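Local coordinates for protein myosin IE heavy chain (Dictyostelium discoideum, PDB 1LKX) that binds actin and hydrolyses ATP as a single-headed motor of myosin class one, with an ATPase that actin activates, and may move membranes relative to actin, at residues G9-T20 with N27-I41. Sequence-based numbering, arbitrary orientation.
Sequences GVPDFVLLNQIT and NLTMRHKSDNIYTYI
The Val-10 carbonyl and CA of Pro-11 lie at the edge of the Arg-31 guanidinium, near its plane, and OG1 of Thr-39 sits over the centre of one face. The buried Phe-13 ring has CB of Leu-28 and CD1 of Leu-16 at its edge; Thr-39 and Ile-41 approach it obliquely, and Phe-24 stacks on it. Here the N-terminal segment of the myosin motor domain folds back over helix 21-33 and strand 38-40, an outermost strand of the central mixed sheet. With CG anti to the carbonyl carbon (chi1 -63°), the ring of Phe-13 enters between helix and strand. Its CE1 lies 3.4 Å from Thr-39 CG2, and its CD1 is 3.6 Å from Ile-41 CG1. Along the helix, CD2 of Leu-16 rests on CB of Asn-27. A Schellman motif with Asp-35 as its C-prime residue ends this helix. On the strand side, OD1 of Asp-12 appears to accept from Val-14 N in an Asx turn, though its place is uncertain, and OD2 accepts from Gly-42 N. Next to it, the backbone N of Phe-13 donates to Tyr-40 O at 2.9 Å, although the position of that oxygen is less certain. Bends at chi2 and chi3 carry Arg-31 past the N-terminal chain, where NH1 reaches weakly to Tyr-38 O and NE donates a weak bond to Val-10 O (3.3 Å).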
ATOM      1  N   GLY A   9      -1.348  30.068   8.079  1.00 48.39           N
ATOM      2  CA  GLY A   9      -0.811  30.261   6.692  1.00 48.67           C
ATOM      3  C   GLY A   9      -1.889  30.533   5.655  1.00 49.10           C
ATOM      4  O   GLY A   9      -2.633  31.493   5.763  1.00 49.47           O
ATOM      5  N   VAL A  10      -1.960  29.692   4.632  1.00 50.01           N
ATOM      6  CA  VAL A  10      -2.969  29.829   3.584  1.00 50.05           C
ATOM      7  C   VAL A  10      -3.482  28.444   3.165  1.00 51.56           C
ATOM      8  O   VAL A  10      -2.736  27.658   2.575  1.00 51.72           O
ATOM      9  CB  VAL A  10      -2.390  30.566   2.357  1.00 48.50           C
ATOM     10  CG1 VAL A  10      -3.106  30.143   1.074  1.00 48.23           C
ATOM     11  CG2 VAL A  10      -2.550  32.043   2.553  1.00 47.38           C
ATOM     12  N   PRO A  11      -4.758  28.124   3.480  1.00 52.13           N
ATOM     13  CA  PRO A  11      -5.367  26.830   3.134  1.00 52.59           C
ATOM     14  C   PRO A  11      -5.555  26.789   1.623  1.00 53.24           C
ATOM     15  O   PRO A  11      -5.872  27.811   1.007  1.00 54.18           O
ATOM     16  CB  PRO A  11      -6.688  26.869   3.880  1.00 52.27           C
ATOM     17  CG  PRO A  11      -7.070  28.307   3.753  1.00 51.56           C
ATOM     18  CD  PRO A  11      -5.767  29.034   4.050  1.00 51.44           C
ATOM     19  N   ASP A  12      -5.361  25.628   1.018  1.00 52.66           N
ATOM     20  CA  ASP A  12      -5.476  25.533  -0.436  1.00 53.97           C
ATOM     21  C   ASP A  12      -4.446  26.461  -1.124  1.00 53.44           C
ATOM     22  O   ASP A  12      -4.535  27.684  -1.063  1.00 51.39           O
ATOM     23  CB  ASP A  12      -6.892  25.885  -0.910  1.00 55.41           C
ATOM     24  CG  ASP A  12      -7.076  25.661  -2.404  1.00 55.94           C
ATOM     25  OD1 ASP A  12      -6.265  26.198  -3.189  1.00 57.66           O
ATOM     26  OD2 ASP A  12      -8.023  24.954  -2.795  1.00 55.95           O
ATOM     27  N   PHE A  13      -3.480  25.844  -1.796  1.00 53.57           N
ATOM     28  CA  PHE A  13      -2.411  26.555  -2.469  1.00 52.63           C
ATOM     29  C   PHE A  13      -2.835  27.380  -3.668  1.00 53.55           C
ATOM     30  O   PHE A  13      -2.102  28.268  -4.092  1.00 55.11           O
ATOM     31  CB  PHE A  13      -1.310  25.569  -2.898  1.00 51.39           C
ATOM     32  CG  PHE A  13      -0.634  24.865  -1.746  1.00 50.08           C
ATOM     33  CD1 PHE A  13      -1.127  23.663  -1.256  1.00 49.48           C
ATOM     34  CD2 PHE A  13       0.482  25.425  -1.134  1.00 49.55           C
ATOM     35  CE1 PHE A  13      -0.520  23.029  -0.175  1.00 49.13           C
ATOM     36  CE2 PHE A  13       1.095  24.796  -0.052  1.00 49.57           C
ATOM     37  CZ  PHE A  13       0.590  23.595   0.428  1.00 49.08           C
ATOM     38  N   VAL A  14      -4.002  27.110  -4.231  1.00 54.17           N
ATOM     39  CA  VAL A  14      -4.413  27.888  -5.394  1.00 55.75           C
ATOM     40  C   VAL A  14      -4.467  29.362  -5.012  1.00 56.50           C
ATOM     41  O   VAL A  14      -4.397  30.235  -5.871  1.00 56.33           O
ATOM     42  CB  VAL A  14      -5.796  27.458  -5.911  1.00 56.49           C
ATOM     43  CG1 VAL A  14      -6.062  28.104  -7.246  1.00 56.41           C
ATOM     44  CG2 VAL A  14      -5.867  25.944  -6.035  1.00 57.52           C
ATOM     45  N   LEU A  15      -4.578  29.627  -3.711  1.00 57.31           N
ATOM     46  CA  LEU A  15      -4.639  30.990  -3.200  1.00 57.52           C
ATOM     47  C   LEU A  15      -3.275  31.571  -2.902  1.00 58.40           C
ATOM     48  O   LEU A  15      -3.181  32.611  -2.253  1.00 59.68           O
ATOM     49  CB  LEU A  15      -5.465  31.063  -1.920  1.00 57.08           C
ATOM     50  CG  LEU A  15      -6.905  30.604  -2.034  1.00 57.68           C
ATOM     51  CD1 LEU A  15      -7.577  30.760  -0.687  1.00 57.81           C
ATOM     52  CD2 LEU A  15      -7.604  31.406  -3.103  1.00 57.62           C
ATOM     53  N   LEU A  16      -2.215  30.908  -3.346  1.00 58.88           N
ATOM     54  CA  LEU A  16      -0.878  31.439  -3.106  1.00 60.13           C
ATOM     55  C   LEU A  16      -0.729  32.744  -3.867  1.00 61.74           C
ATOM     56  O   LEU A  16      -1.117  32.841  -5.035  1.00 61.64           O
ATOM     57  CB  LEU A  16       0.198  30.464  -3.582  1.00 59.29           C
ATOM     58  CG  LEU A  16       0.522  29.233  -2.737  1.00 57.67           C
ATOM     59  CD1 LEU A  16       1.466  28.328  -3.504  1.00 57.00           C
ATOM     60  CD2 LEU A  16       1.142  29.661  -1.421  1.00 57.51           C
ATOM     61  N   ASN A  17      -0.174  33.743  -3.194  1.00 64.16           N
ATOM     62  CA  ASN A  17       0.055  35.070  -3.778  1.00 66.85           C
ATOM     63  C   ASN A  17       0.815  34.916  -5.100  1.00 66.86           C
ATOM     64  O   ASN A  17       0.328  35.270  -6.184  1.00 66.60           O
ATOM     65  CB  ASN A  17       0.904  35.903  -2.816  1.00 68.78           C
ATOM     66  CG  ASN A  17       2.182  35.174  -2.409  1.00 71.72           C
ATOM     67  OD1 ASN A  17       2.124  34.085  -1.823  1.00 72.55           O
ATOM     68  ND2 ASN A  17       3.338  35.757  -2.735  1.00 72.94           N
ATOM     69  N   GLN A  18       2.025  34.389  -4.977  1.00 66.57           N
ATOM     70  CA  GLN A  18       2.901  34.161  -6.104  1.00 66.52           C
ATOM     71  C   GLN A  18       3.049  32.650  -6.238  1.00 65.82           C
ATOM     72  O   GLN A  18       3.581  31.983  -5.348  1.00 65.33           O
ATOM     73  CB  GLN A  18       4.252  34.828  -5.835  1.00 67.57           C
ATOM     74  CG  GLN A  18       5.283  34.625  -6.924  1.00 69.81           C
ATOM     75  CD  GLN A  18       6.564  35.392  -6.660  1.00 70.87           C
ATOM     76  OE1 GLN A  18       6.570  36.619  -6.646  1.00 71.32           O
ATOM     77  NE2 GLN A  18       7.659  34.668  -6.450  1.00 71.97           N
ATOM     78  N   ILE A  19       2.564  32.112  -7.349  1.00 64.61           N
ATOM     79  CA  ILE A  19       2.619  30.679  -7.599  1.00 62.88           C
ATOM     80  C   ILE A  19       4.013  30.183  -8.015  1.00 61.58           C
ATOM     81  O   ILE A  19       4.320  30.044  -9.195  1.00 60.67           O
ATOM     82  CB  ILE A  19       1.576  30.303  -8.664  1.00 62.54           C
ATOM     83  CG1 ILE A  19       1.688  28.822  -9.004  1.00 62.34           C
ATOM     84  CG2 ILE A  19       1.739  31.200  -9.881  1.00 63.12           C
ATOM     85  CD1 ILE A  19       0.613  28.342  -9.935  1.00 64.46           C
ATOM     86  N   THR A  20       4.852  29.905  -7.021  1.00 60.56           N
ATOM     87  CA  THR A  20       6.211  29.438  -7.265  1.00 59.18           C
ATOM     88  C   THR A  20       6.582  28.373  -6.259  1.00 57.84           C
ATOM     89  O   THR A  20       6.159  28.435  -5.107  1.00 57.01           O
ATOM     90  CB  THR A  20       7.226  30.578  -7.109  1.00 60.41           C
ATOM     91  OG1 THR A  20       7.156  31.103  -5.774  1.00 59.70           O
ATOM     92  CG2 THR A  20       6.936  31.680  -8.112  1.00 60.16           C
ATOM     93  N   ASN A  27       4.800  28.289   2.446  1.00 48.62           N
ATOM     94  CA  ASN A  27       3.444  28.194   2.990  1.00 48.32           C
ATOM     95  C   ASN A  27       3.282  26.874   3.746  1.00 46.89           C
ATOM     96  O   ASN A  27       2.806  26.857   4.882  1.00 47.05           O
ATOM     97  CB  ASN A  27       2.405  28.291   1.857  1.00 49.13           C
ATOM     98  CG  ASN A  27       0.962  28.171   2.358  1.00 50.19           C
ATOM     99  OD1 ASN A  27       0.489  27.080   2.678  1.00 52.09           O
ATOM    100  ND2 ASN A  27       0.263  29.295   2.428  1.00 49.43           N
ATOM    101  N   LEU A  28       3.698  25.776   3.113  1.00 44.32           N
ATOM    102  CA  LEU A  28       3.604  24.452   3.704  1.00 42.39           C
ATOM    103  C   LEU A  28       4.395  24.334   5.010  1.00 43.09           C
ATOM    104  O   LEU A  28       3.908  23.782   6.005  1.00 42.91           O
ATOM    105  CB  LEU A  28       4.081  23.429   2.687  1.00 40.55           C
ATOM    106  CG  LEU A  28       3.978  21.950   3.022  1.00 39.54           C
ATOM    107  CD1 LEU A  28       3.842  21.180   1.734  1.00 41.29           C
ATOM    108  CD2 LEU A  28       5.190  21.497   3.788  1.00 37.89           C
ATOM    109  N   THR A  29       5.615  24.855   5.015  1.00 43.38           N
ATOM    110  CA  THR A  29       6.449  24.818   6.211  1.00 44.56           C
ATOM    111  C   THR A  29       5.790  25.599   7.344  1.00 46.28           C
ATOM    112  O   THR A  29       5.832  25.215   8.513  1.00 46.44           O
ATOM    113  CB  THR A  29       7.794  25.465   5.949  1.00 43.82           C
ATOM    114  OG1 THR A  29       8.397  24.846   4.815  1.00 44.45           O
ATOM    115  CG2 THR A  29       8.698  25.313   7.157  1.00 43.96           C
ATOM    116  N   MET A  30       5.195  26.720   6.973  1.00 48.17           N
ATOM    117  CA  MET A  30       4.523  27.593   7.914  1.00 50.12           C
ATOM    118  C   MET A  30       3.376  26.864   8.594  1.00 50.30           C
ATOM    119  O   MET A  30       3.281  26.855   9.818  1.00 51.23           O
ATOM    120  CB  MET A  30       3.988  28.794   7.160  1.00 52.51           C
ATOM    121  CG  MET A  30       3.845  30.045   7.980  1.00 54.09           C
ATOM    122  SD  MET A  30       3.102  31.299   6.942  1.00 56.96           S
ATOM    123  CE  MET A  30       4.262  31.335   5.500  1.00 56.28           C
ATOM    124  N   ARG A  31       2.506  26.260   7.789  1.00 49.94           N
ATOM    125  CA  ARG A  31       1.363  25.520   8.303  1.00 49.33           C
ATOM    126  C   ARG A  31       1.851  24.407   9.226  1.00 48.59           C
ATOM    127  O   ARG A  31       1.499  24.350  10.397  1.00 47.19           O
ATOM    128  CB  ARG A  31       0.580  24.877   7.154  1.00 50.63           C
ATOM    129  CG  ARG A  31       0.344  25.753   5.938  1.00 51.10           C
ATOM    130  CD  ARG A  31      -0.739  26.794   6.173  1.00 54.17           C
ATOM    131  NE  ARG A  31      -2.007  26.469   5.516  1.00 55.26           N
ATOM    132  CZ  ARG A  31      -2.836  25.501   5.898  1.00 55.66           C
ATOM    133  NH1 ARG A  31      -2.544  24.735   6.942  1.00 54.89           N
ATOM    134  NH2 ARG A  31      -3.972  25.313   5.241  1.00 56.31           N
ATOM    135  N   HIS A  32       2.672  23.522   8.680  1.00 48.80           N
ATOM    136  CA  HIS A  32       3.176  22.390   9.441  1.00 50.08           C
ATOM    137  C   HIS A  32       3.759  22.735  10.797  1.00 50.18           C
ATOM    138  O   HIS A  32       3.482  22.071  11.790  1.00 50.37           O
ATOM    139  CB  HIS A  32       4.233  21.623   8.650  1.00 49.38           C
ATOM    140  CG  HIS A  32       4.736  20.409   9.367  1.00 49.47           C
ATOM    141  ND1 HIS A  32       3.988  19.258   9.500  1.00 48.39           N
ATOM    142  CD2 HIS A  32       5.885  20.190  10.046  1.00 49.00           C
ATOM    143  CE1 HIS A  32       4.655  18.383  10.230  1.00 48.36           C
ATOM    144  NE2 HIS A  32       5.810  18.923  10.574  1.00 48.59           N
ATOM    145  N   LYS A  33       4.582  23.766  10.830  1.00 51.18           N
ATOM    146  CA  LYS A  33       5.214  24.170  12.070  1.00 53.22           C
ATOM    147  C   LYS A  33       4.181  24.531  13.138  1.00 53.06           C
ATOM    148  O   LYS A  33       4.461  24.435  14.337  1.00 52.57           O
ATOM    149  CB  LYS A  33       6.143  25.358  11.812  1.00 54.91           C
ATOM    150  CG  LYS A  33       7.568  25.172  12.324  1.00 57.65           C
ATOM    151  CD  LYS A  33       8.428  24.380  11.348  1.00 60.91           C
ATOM    152  CE  LYS A  33       9.906  24.352  11.778  1.00 63.55           C
ATOM    153  NZ  LYS A  33      10.837  23.809  10.720  1.00 63.93           N
ATOM    154  N   SER A  34       2.992  24.945  12.705  1.00 53.07           N
ATOM    155  CA  SER A  34       1.925  25.312  13.642  1.00 53.01           C
ATOM    156  C   SER A  34       0.819  24.248  13.757  1.00 52.70           C
ATOM    157  O   SER A  34      -0.334  24.559  14.090  1.00 52.27           O
ATOM    158  CB  SER A  34       1.313  26.661  13.251  1.00 52.60           C
ATOM    159  OG  SER A  34       0.745  26.626  11.955  1.00 53.41           O
ATOM    160  N   ASP A  35       1.188  22.999  13.472  1.00 51.56           N
ATOM    161  CA  ASP A  35       0.278  21.867  13.549  1.00 50.30           C
ATOM    162  C   ASP A  35      -0.908  21.900  12.594  1.00 49.03           C
ATOM    163  O   ASP A  35      -1.999  21.454  12.939  1.00 49.61           O
ATOM    164  CB  ASP A  35      -0.213  21.702  14.987  1.00 51.92           C
ATOM    165  CG  ASP A  35       0.889  21.242  15.921  1.00 53.40           C
ATOM    166  OD1 ASP A  35       0.638  21.138  17.146  1.00 53.31           O
ATOM    167  OD2 ASP A  35       2.008  20.978  15.423  1.00 53.61           O
ATOM    168  N   ASN A  36      -0.700  22.427  11.397  1.00 47.10           N
ATOM    169  CA  ASN A  36      -1.759  22.462  10.402  1.00 46.20           C
ATOM    170  C   ASN A  36      -1.361  21.496   9.307  1.00 45.31           C
ATOM    171  O   ASN A  36      -1.003  21.900   8.203  1.00 44.68           O
ATOM    172  CB  ASN A  36      -1.908  23.868   9.836  1.00 47.97           C
ATOM    173  CG  ASN A  36      -2.713  24.782  10.746  1.00 48.55           C
ATOM    174  OD1 ASN A  36      -3.939  24.663  10.841  1.00 46.85           O
ATOM    175  ND2 ASN A  36      -2.025  25.696  11.424  1.00 50.05           N
ATOM    176  N   ILE A  37      -1.413  20.210   9.642  1.00 44.45           N
ATOM    177  CA  ILE A  37      -1.042  19.129   8.739  1.00 43.43           C
ATOM    178  C   ILE A  37      -1.667  19.213   7.345  1.00 42.02           C
ATOM    179  O   ILE A  37      -0.987  19.043   6.329  1.00 42.19           O
ATOM    180  CB  ILE A  37      -1.488  17.790   9.288  1.00 45.35           C
ATOM    181  CG1 ILE A  37      -1.369  17.753  10.801  1.00 45.52           C
ATOM    182  CG2 ILE A  37      -0.675  16.691   8.671  1.00 47.26           C
ATOM    183  CD1 ILE A  37      -2.175  16.588  11.367  1.00 48.07           C
ATOM    184  N   TYR A  38      -2.970  19.465   7.311  1.00 40.11           N
ATOM    185  CA  TYR A  38      -3.716  19.496   6.064  1.00 38.58           C
ATOM    186  C   TYR A  38      -3.860  20.827   5.348  1.00 37.11           C
ATOM    187  O   TYR A  38      -4.074  21.863   5.963  1.00 36.13           O
ATOM    188  CB  TYR A  38      -5.111  18.905   6.307  1.00 39.29           C
ATOM    189  CG  TYR A  38      -5.091  17.529   6.934  1.00 39.16           C
ATOM    190  CD1 TYR A  38      -4.761  16.396   6.183  1.00 38.94           C
ATOM    191  CD2 TYR A  38      -5.366  17.368   8.289  1.00 38.98           C
ATOM    192  CE1 TYR A  38      -4.709  15.145   6.769  1.00 39.40           C
ATOM    193  CE2 TYR A  38      -5.313  16.128   8.887  1.00 39.74           C
ATOM    194  CZ  TYR A  38      -4.988  15.023   8.127  1.00 41.32           C
ATOM    195  OH  TYR A  38      -4.964  13.797   8.742  1.00 42.94           O
ATOM    196  N   THR A  39      -3.758  20.763   4.025  1.00 36.75           N
ATOM    197  CA  THR A  39      -3.890  21.919   3.150  1.00 36.41           C
ATOM    198  C   THR A  39      -4.451  21.395   1.836  1.00 36.08           C
ATOM    199  O   THR A  39      -4.151  20.271   1.440  1.00 36.45           O
ATOM    200  CB  THR A  39      -2.528  22.576   2.875  1.00 36.85           C
ATOM    201  OG1 THR A  39      -1.829  22.767   4.105  1.00 36.31           O
ATOM    202  CG2 THR A  39      -2.719  23.924   2.223  1.00 36.44           C
ATOM    203  N   TYR A  40      -5.248  22.201   1.154  1.00 36.70           N
ATOM    204  CA  TYR A  40      -5.847  21.774  -0.101  1.00 38.18           C
ATOM    205  C   TYR A  40      -5.166  22.290  -1.355  1.00 39.19           C
ATOM    206  O   TYR A  40      -4.312  23.155  -1.301  1.00 39.55           O
ATOM    207  CB  TYR A  40      -7.305  22.229  -0.179  1.00 39.28           C
ATOM    208  CG  TYR A  40      -8.218  21.721   0.906  1.00 39.75           C
ATOM    209  CD1 TYR A  40      -8.324  20.362   1.176  1.00 40.43           C
ATOM    210  CD2 TYR A  40      -9.010  22.599   1.632  1.00 40.45           C
ATOM    211  CE1 TYR A  40      -9.190  19.891   2.138  1.00 41.32           C
ATOM    212  CE2 TYR A  40      -9.881  22.143   2.597  1.00 41.91           C
ATOM    213  CZ  TYR A  40      -9.965  20.787   2.850  1.00 43.13           C
ATOM    214  OH  TYR A  40     -10.801  20.334   3.847  1.00 46.80           O
ATOM    215  N   ILE A  41      -5.570  21.719  -2.487  1.00 41.20           N
ATOM    216  CA  ILE A  41      -5.129  22.120  -3.824  1.00 42.41           C
ATOM    217  C   ILE A  41      -6.406  21.845  -4.594  1.00 44.51           C
ATOM    218  O   ILE A  41      -6.404  21.156  -5.609  1.00 45.43           O
ATOM    219  CB  ILE A  41      -3.991  21.247  -4.416  1.00 40.22           C
ATOM    220  CG1 ILE A  41      -2.698  21.454  -3.632  1.00 39.28           C
ATOM    221  CG2 ILE A  41      -3.728  21.648  -5.870  1.00 38.70           C
ATOM    222  CD1 ILE A  41      -1.489  20.788  -4.264  1.00 38.38           C
TER